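Local coordinates for protein AvmM (Streptomyces sp. NBRC 109436, PDB 7FE6) that catalyses macrocyclization through dehydration and Michael-type addition in the biosynthesis of alchivemycin A, at residues 50-55 and 130-135; 22-27 and 45-50. One frame throughout, in Å; residues are numbered along the deposited sequence.

Contact 1. Residues 50-55 and 130-135; sequences RGRYAY and LPEVES. With ZHU (Alchivemycin A), chain I.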
loop_
_atom_site.group_PDB
_atom_site.type_symbol
_atom_site.label_atom_id
_atom_site.label_comp_id
_atom_site.label_asym_id
_atom_site.label_seq_id
_atom_site.Cartn_x
_atom_site.Cartn_y
_atom_site.Cartn_z
ATOM N N ARG A 50 -7.795 -12.586 -4.126
ATOM C CA ARG A 50 -8.824 -11.686 -4.611
ATOM C C ARG A 50 -9.698 -12.313 -5.686
ATOM O O ARG A 50 -10.647 -11.674 -6.135
ATOM C CB ARG A 50 -8.168 -10.432 -5.166
ATOM C CG ARG A 50 -7.306 -9.701 -4.177
ATOM C CD ARG A 50 -8.161 -8.921 -3.191
ATOM N NE ARG A 50 -7.396 -7.989 -2.378
ATOM C CZ ARG A 50 -7.737 -7.636 -1.143
ATOM N NH1 ARG A 50 -8.826 -8.149 -0.579
ATOM N NH2 ARG A 50 -6.973 -6.797 -0.463
ATOM N N GLY A 51 -9.406 -13.540 -6.102
ATOM C CA GLY A 51 -10.215 -14.268 -7.054
ATOM C C GLY A 51 -11.170 -15.215 -6.363
ATOM O O GLY A 51 -11.431 -15.111 -5.160
ATOM N N ARG A 52 -11.691 -16.166 -7.133
ATOM C CA ARG A 52 -12.614 -17.147 -6.585
ATOM C C ARG A 52 -12.111 -18.585 -6.616
ATOM O O ARG A 52 -12.726 -19.436 -5.966
ATOM C CB ARG A 52 -13.972 -17.064 -7.300
ATOM C CG ARG A 52 -14.660 -15.717 -7.121
ATOM C CD ARG A 52 -16.174 -15.829 -7.210
ATOM N NE ARG A 52 -16.842 -15.028 -6.183
ATOM C CZ ARG A 52 -17.642 -15.519 -5.238
ATOM N NH1 ARG A 52 -18.187 -14.695 -4.346
ATOM N NH2 ARG A 52 -17.932 -16.819 -5.209
ATOM N N TYR A 53 -11.008 -18.876 -7.314
ATOM C CA TYR A 53 -10.460 -20.227 -7.361
ATOM C C TYR A 53 -9.564 -20.480 -6.147
ATOM O O TYR A 53 -8.585 -19.755 -5.928
ATOM C CB TYR A 53 -9.669 -20.445 -8.652
ATOM C CG TYR A 53 -9.028 -21.819 -8.724
ATOM C CD1 TYR A 53 -9.773 -22.949 -9.063
ATOM C CD2 TYR A 53 -7.687 -22.000 -8.401
ATOM C CE1 TYR A 53 -9.184 -24.215 -9.107
ATOM C CE2 TYR A 53 -7.102 -23.259 -8.437
ATOM C CZ TYR A 53 -7.852 -24.354 -8.787
ATOM O OH TYR A 53 -7.246 -25.589 -8.819
ATOM N N ALA A 54 -9.891 -21.518 -5.368
ATOM C CA ALA A 54 -9.106 -21.901 -4.196
ATOM C C ALA A 54 -7.880 -22.692 -4.634
ATOM O O ALA A 54 -8.015 -23.709 -5.322
ATOM C CB ALA A 54 -9.945 -22.736 -3.233
ATOM N N TYR A 55 -6.683 -22.213 -4.258
ATOM C CA TYR A 55 -5.441 -22.890 -4.613
ATOM C C TYR A 55 -5.068 -23.927 -3.557
ATOM O O TYR A 55 -5.142 -23.645 -2.357
ATOM C CB TYR A 55 -4.311 -21.891 -4.778
ATOM C CG TYR A 55 -4.299 -21.308 -6.155
ATOM C CD1 TYR A 55 -3.764 -22.021 -7.209
ATOM C CD2 TYR A 55 -4.851 -20.059 -6.414
ATOM C CE1 TYR A 55 -3.757 -21.510 -8.478
ATOM C CE2 TYR A 55 -4.857 -19.542 -7.686
ATOM C CZ TYR A 55 -4.304 -20.275 -8.719
ATOM O OH TYR A 55 -4.285 -19.787 -10.005
ATOM N N LEU A 130 -5.292 -21.791 -0.185
ATOM C CA LEU A 130 -5.636 -20.362 -0.157
ATOM C C LEU A 130 -7.047 -20.110 -0.689
ATOM O O LEU A 130 -7.236 -19.810 -1.880
ATOM C CB LEU A 130 -4.609 -19.528 -0.929
ATOM C CG LEU A 130 -4.793 -18.005 -0.733
ATOM C CD1 LEU A 130 -4.405 -17.566 0.687
ATOM C CD2 LEU A 130 -4.056 -17.176 -1.787
ATOM N N PRO A 131 -8.063 -20.175 0.163
ATOM C CA PRO A 131 -9.434 -19.913 -0.298
ATOM C C PRO A 131 -9.652 -18.436 -0.593
ATOM O O PRO A 131 -8.883 -17.565 -0.174
ATOM C CB PRO A 131 -10.310 -20.379 0.874
ATOM C CG PRO A 131 -9.380 -21.156 1.789
ATOM C CD PRO A 131 -8.022 -20.556 1.581
ATOM N N GLU A 132 -10.761 -18.159 -1.286
ATOM C CA GLU A 132 -11.057 -16.795 -1.700
ATOM C C GLU A 132 -11.147 -15.912 -0.469
ATOM O O GLU A 132 -11.590 -16.360 0.594
ATOM C CB GLU A 132 -12.360 -16.722 -2.511
ATOM C CG GLU A 132 -13.673 -16.904 -1.735
ATOM C CD GLU A 132 -14.941 -16.649 -2.599
ATOM O OE1 GLU A 132 -15.988 -17.264 -2.300
ATOM O OE2 GLU A 132 -14.919 -15.822 -3.546
ATOM N N VAL A 133 -10.607 -14.694 -0.594
ATOM C CA VAL A 133 -10.678 -13.674 0.446
ATOM C C VAL A 133 -9.662 -13.979 1.547
ATOM O O VAL A 133 -9.348 -13.118 2.376
ATOM C CB VAL A 133 -12.126 -13.540 0.978
ATOM C CG1 VAL A 133 -12.243 -12.498 2.066
ATOM C CG2 VAL A 133 -13.083 -13.163 -0.162
ATOM N N GLU A 134 -9.104 -15.186 1.554
ATOM C CA GLU A 134 -8.148 -15.487 2.611
ATOM C C GLU A 134 -6.758 -14.942 2.266
ATOM O O GLU A 134 -6.441 -14.613 1.111
ATOM C CB GLU A 134 -8.075 -16.993 2.864
ATOM C CG GLU A 134 -9.384 -17.677 3.228
ATOM C CD GLU A 134 -9.915 -17.314 4.596
ATOM O OE1 GLU A 134 -9.166 -16.776 5.438
ATOM O OE2 GLU A 134 -11.099 -17.611 4.839
ATOM N N SER A 135 -5.894 -14.917 3.279
ATOM C CA SER A 135 -4.574 -14.338 3.084
ATOM C C SER A 135 -3.569 -15.028 3.989
ATOM O O SER A 135 -3.934 -15.591 5.028
ATOM C CB SER A 135 -4.576 -12.812 3.327
ATOM O OG SER A 135 -4.517 -12.496 4.701
HETATM C C1 ZHU I . -8.014 -8.414 3.241
HETATM C C11 ZHU I . -11.116 -11.431 10.046
HETATM C C12 ZHU I . -10.433 -10.110 9.685
HETATM C C14 ZHU I . -12.833 -9.443 9.805
HETATM C C15 ZHU I . -13.955 -8.863 9.353
HETATM C C17 ZHU I . -16.130 -8.162 10.364
HETATM C C19 ZHU I . -17.765 -8.406 8.591
HETATM C C2 ZHU I . -8.280 -9.536 4.215
HETATM C C21 ZHU I . -18.354 -8.798 6.202
HETATM C C22 ZHU I . -18.165 -10.292 6.422
HETATM C C24 ZHU I . -17.455 -9.889 8.838
HETATM C C25 ZHU I . -15.924 -10.152 8.795
HETATM C C27 ZHU I . -14.472 -12.312 8.231
HETATM C C28 ZHU I . -18.369 -12.167 8.062
HETATM C C29 ZHU I . -18.087 -8.461 4.742
HETATM C C31 ZHU I . -9.904 -10.224 2.613
HETATM C C35 ZHU I . -9.512 -14.893 9.532
HETATM C C38 ZHU I . -13.116 -14.251 7.289
HETATM C C5 ZHU I . -10.868 -11.749 5.517
HETATM C C7 ZHU I . -10.471 -13.871 6.713
HETATM C C9 ZHU I . -10.285 -13.607 9.231
HETATM N N33 ZHU I . -12.691 -12.933 6.812
HETATM O O32 ZHU I . -8.551 -12.272 5.147
HETATM O O34 ZHU I . -8.512 -12.814 7.781
HETATM O O36 ZHU I . -16.019 -12.184 9.990
HETATM O O40 ZHU I . -15.062 -14.720 8.933
HETATM O O41 ZHU I . -13.190 -10.567 7.043
#

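Contact 2. Residues 22-27 and 45-50; sequences DNIVAD and VFYTNR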
loop_
_atom_site.group_PDB
_atom_site.type_symbol
_atom_site.label_atom_id
_atom_site.label_comp_id
_atom_site.label_asym_id
_atom_site.label_seq_id
_atom_site.Cartn_x
_atom_site.Cartn_y
_atom_site.Cartn_z
ATOM N N ASP A 22 -3.255 -12.972 -11.669
ATOM C CA ASP A 22 -3.333 -11.646 -11.036
ATOM C C ASP A 22 -4.331 -11.560 -9.894
ATOM O O ASP A 22 -4.298 -10.587 -9.143
ATOM C CB ASP A 22 -3.717 -10.578 -12.060
ATOM C CG ASP A 22 -2.578 -10.238 -12.992
ATOM O OD1 ASP A 22 -1.417 -10.176 -12.515
ATOM O OD2 ASP A 22 -2.848 -10.034 -14.198
ATOM N N ASN A 23 -5.224 -12.527 -9.742
ATOM C CA ASN A 23 -6.156 -12.472 -8.628
ATOM C C ASN A 23 -5.465 -12.731 -7.296
ATOM O O ASN A 23 -6.037 -12.415 -6.249
ATOM C CB ASN A 23 -7.279 -13.490 -8.842
ATOM C CG ASN A 23 -8.373 -12.982 -9.768
ATOM O OD1 ASN A 23 -8.616 -11.779 -9.865
ATOM N ND2 ASN A 23 -9.042 -13.908 -10.451
ATOM N N ILE A 24 -4.264 -13.306 -7.316
ATOM C CA ILE A 24 -3.467 -13.550 -6.118
ATOM C C ILE A 24 -2.483 -12.389 -6.029
ATOM O O ILE A 24 -1.447 -12.387 -6.707
ATOM C CB ILE A 24 -2.733 -14.895 -6.173
ATOM C CG1 ILE A 24 -3.642 -16.005 -6.697
ATOM C CG2 ILE A 24 -2.245 -15.265 -4.786
ATOM C CD1 ILE A 24 -4.917 -16.236 -5.865
ATOM N N VAL A 25 -2.807 -11.406 -5.187
ATOM C CA VAL A 25 -2.051 -10.164 -5.079
ATOM C C VAL A 25 -1.231 -10.177 -3.778
ATOM O O VAL A 25 -1.411 -11.030 -2.917
ATOM C CB VAL A 25 -2.989 -8.937 -5.149
ATOM C CG1 VAL A 25 -3.917 -9.076 -6.364
ATOM C CG2 VAL A 25 -3.816 -8.812 -3.870
ATOM N N ALA A 26 -0.341 -9.196 -3.624
ATOM C CA ALA A 26 0.447 -9.087 -2.398
ATOM C C ALA A 26 0.554 -7.630 -1.936
ATOM O O ALA A 26 0.601 -6.703 -2.748
ATOM C CB ALA A 26 1.841 -9.671 -2.587
ATOM N N ASP A 27 0.645 -7.439 -0.614
ATOM C CA ASP A 27 0.773 -6.111 -0.030
ATOM C C ASP A 27 1.921 -6.060 0.974
ATOM O O ASP A 27 2.200 -7.040 1.677
ATOM C CB ASP A 27 -0.514 -5.665 0.654
ATOM C CG ASP A 27 -1.663 -5.578 -0.317
ATOM O OD1 ASP A 27 -1.542 -4.835 -1.310
ATOM O OD2 ASP A 27 -2.701 -6.228 -0.087
ATOM N N VAL A 45 4.482 -8.741 4.890
ATOM C CA VAL A 45 4.024 -8.881 3.519
ATOM C C VAL A 45 3.031 -10.034 3.525
ATOM O O VAL A 45 3.211 -11.017 4.253
ATOM C CB VAL A 45 5.221 -9.094 2.549
ATOM C CG1 VAL A 45 6.183 -10.176 3.072
ATOM C CG2 VAL A 45 4.766 -9.415 1.112
ATOM N N PHE A 46 1.969 -9.912 2.744
ATOM C CA PHE A 46 0.919 -10.910 2.805
ATOM C C PHE A 46 0.305 -11.050 1.423
ATOM O O PHE A 46 0.199 -10.070 0.683
ATOM C CB PHE A 46 -0.152 -10.557 3.859
ATOM C CG PHE A 46 -0.410 -9.064 4.035
ATOM C CD1 PHE A 46 0.422 -8.288 4.836
ATOM C CD2 PHE A 46 -1.521 -8.460 3.439
ATOM C CE1 PHE A 46 0.193 -6.930 5.002
ATOM C CE2 PHE A 46 -1.772 -7.097 3.601
ATOM C CZ PHE A 46 -0.917 -6.323 4.393
ATOM N N TYR A 47 -0.077 -12.268 1.061
ATOM C CA TYR A 47 -0.731 -12.480 -0.221
ATOM C C TYR A 47 -2.176 -12.898 0.012
ATOM O O TYR A 47 -2.469 -13.649 0.949
ATOM C CB TYR A 47 0.037 -13.491 -1.087
ATOM C CG TYR A 47 0.268 -14.882 -0.517
ATOM C CD1 TYR A 47 1.382 -15.151 0.298
ATOM C CD2 TYR A 47 -0.579 -15.949 -0.854
ATOM C CE1 TYR A 47 1.624 -16.435 0.804
ATOM C CE2 TYR A 47 -0.352 -17.234 -0.359
ATOM C CZ TYR A 47 0.758 -17.470 0.472
ATOM O OH TYR A 47 0.988 -18.728 0.959
ATOM N N THR A 48 -3.081 -12.375 -0.828
ATOM C CA THR A 48 -4.522 -12.473 -0.626
ATOM C C THR A 48 -5.182 -12.990 -1.893
ATOM O O THR A 48 -4.845 -12.548 -2.997
ATOM C CB THR A 48 -5.147 -11.120 -0.267
ATOM O OG1 THR A 48 -4.559 -10.603 0.932
ATOM C CG2 THR A 48 -6.678 -11.243 -0.094
ATOM N N ASN A 49 -6.114 -13.934 -1.735
ATOM C CA ASN A 49 -6.854 -14.444 -2.886
ATOM C C ASN A 49 -8.005 -13.483 -3.161
ATOM O O ASN A 49 -9.046 -13.523 -2.494
ATOM C CB ASN A 49 -7.351 -15.866 -2.660
ATOM C CG ASN A 49 -7.864 -16.511 -3.944
ATOM O OD1 ASN A 49 -8.112 -15.824 -4.931
ATOM N ND2 ASN A 49 -8.015 -17.832 -3.938
ATOM N N ARG A 50 -7.795 -12.586 -4.126
ATOM C CA ARG A 50 -8.824 -11.686 -4.611
ATOM C C ARG A 50 -9.698 -12.313 -5.686
ATOM O O ARG A 50 -10.647 -11.674 -6.135
ATOM C CB ARG A 50 -8.168 -10.432 -5.166
ATOM C CG ARG A 50 -7.306 -9.701 -4.177
ATOM C CD ARG A 50 -8.161 -8.921 -3.191
ATOM N NE ARG A 50 -7.396 -7.989 -2.378
ATOM C CZ ARG A 50 -7.737 -7.636 -1.143
ATOM N NH1 ARG A 50 -8.826 -8.149 -0.579
ATOM N NH2 ARG A 50 -6.973 -6.797 -0.463
#

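Contact 1. Residues 50-55 and 130-135
Glu-132 sets its CG between its own backbone N and carbonyl carbon (chi1 73°) and runs out extended beyond it, while Arg-52 bends at chi3; the two side chains therefore lie alongside each other and point the same way. Carboxylate and guanidinium stand almost perpendicular, their planes 87° apart, with Glu-132 OE2 over one guanidinium face, 3.2 Å from Arg-52 CZ. The salt bridge from Glu-132 OE2 to Arg-52 NE, at 3.4 Å, is thus a matter of charge alone, since no N-H points at the oxygen. Arg-13 of the second subunit pairs with the same OE2, so this carboxylate has two arginine partners, which probably stabilise its negative charge. Nearer the backbone, Glu-132 CB rests 3.2 Å from Gly-51 O.

At the other end, Tyr-55 and Leu-130 make a single antiparallel hydrogen-bonded bridge: Leu-130 N reaches Tyr-55 O at 2.9 Å, and the return bond from Tyr-55 N to Leu-130 O is weak. Between bridge and ion pair, Ala-54 CB packs on Pro-131 CA.

A type II turn from Pro-131 to Glu-134 then carries the chain to alchivemycin A. Val-133, at positive phi in this turn, lays CG1 3.3 Å from C31 of the ligand; Glu-134 OE1 comes within 3.4 Å of the ligand's C7, and Arg-50 NH1 lies 3.9 Å from the ligand's C1.

Apart from Ser-135, which opens strand 135-144, both segments are loop at one end of the fold. Residues 50-55 connect strand 40-49 to strand 57-66 of the other sheet, and Leu-130 packs on Ile-24 and Tyr-47 of the adjoining strands.

Contact 2. Residues 22-27 and 45-50
Val-25 CG2 meets the aliphatic part of Arg-50 at CG, 3.6 Å away, the two side chains crossing at about a right angle. Farther along, Asp-27 CB touches the Phe-46 ring at CE2, 3.5 Å off, and Asp-27 O stands over one ring face, offset toward the rim. With an alanine at Phe-46, Asp-27 CB and O would probably lose this ring cover, and Ser-186 of the second subunit its packing. Asn-49 CG stands opposite its backbone nitrogen (chi1 -168°), which brings the amide to Ile-24 CD1, 3.4 Å from Asn-49 OD1; Gly-51 N fixes OD1, and Tyr-53 O and Leu-130 O fix ND2.

The backbones that carry these side chains pair as antiparallel strands. Val-25 and Thr-48 exchange two backbone hydrogen bonds, as do Asp-27 and Phe-46, and Arg-50 N to Asn-23 O, at 2.8 Å, extends the pairing past the strand ends.

Ile-24, Ala-26 and Tyr-47 pack on strand 153-162, with Asn-49 ending that face; the other face mixes Val-25 and Phe-46 with Thr-48, Asp-27 and Arg-50. Leu-182 O of the second subunit accepts from Arg-50 NH1, which suggests that this arginine joins subunit interface and ligand pocket.

Contact 2 is the buried one, a regular strand pair in the body of the fold; contact 1 is only partly buried, a meeting of two loops whose centre lies about 18 Å from the centre of the chain. Arg-50 belongs to both, ending one and opening the other. They join directly through strand 40-49: Val-133 N lies 2.7 Å from Asn-49 O and Glu-134 O 2.9 Å from Asn-49 N, both probable hydrogen bonds. Repeated backbone bonds and packing between sheets hold contact 2, whereas contact 1 relies on one bridge, a turn and an ion pair. Both touch the second subunit, but contact 1 brings Arg-50, Val-133 and Glu-134 together at the alchivemycin A pocket.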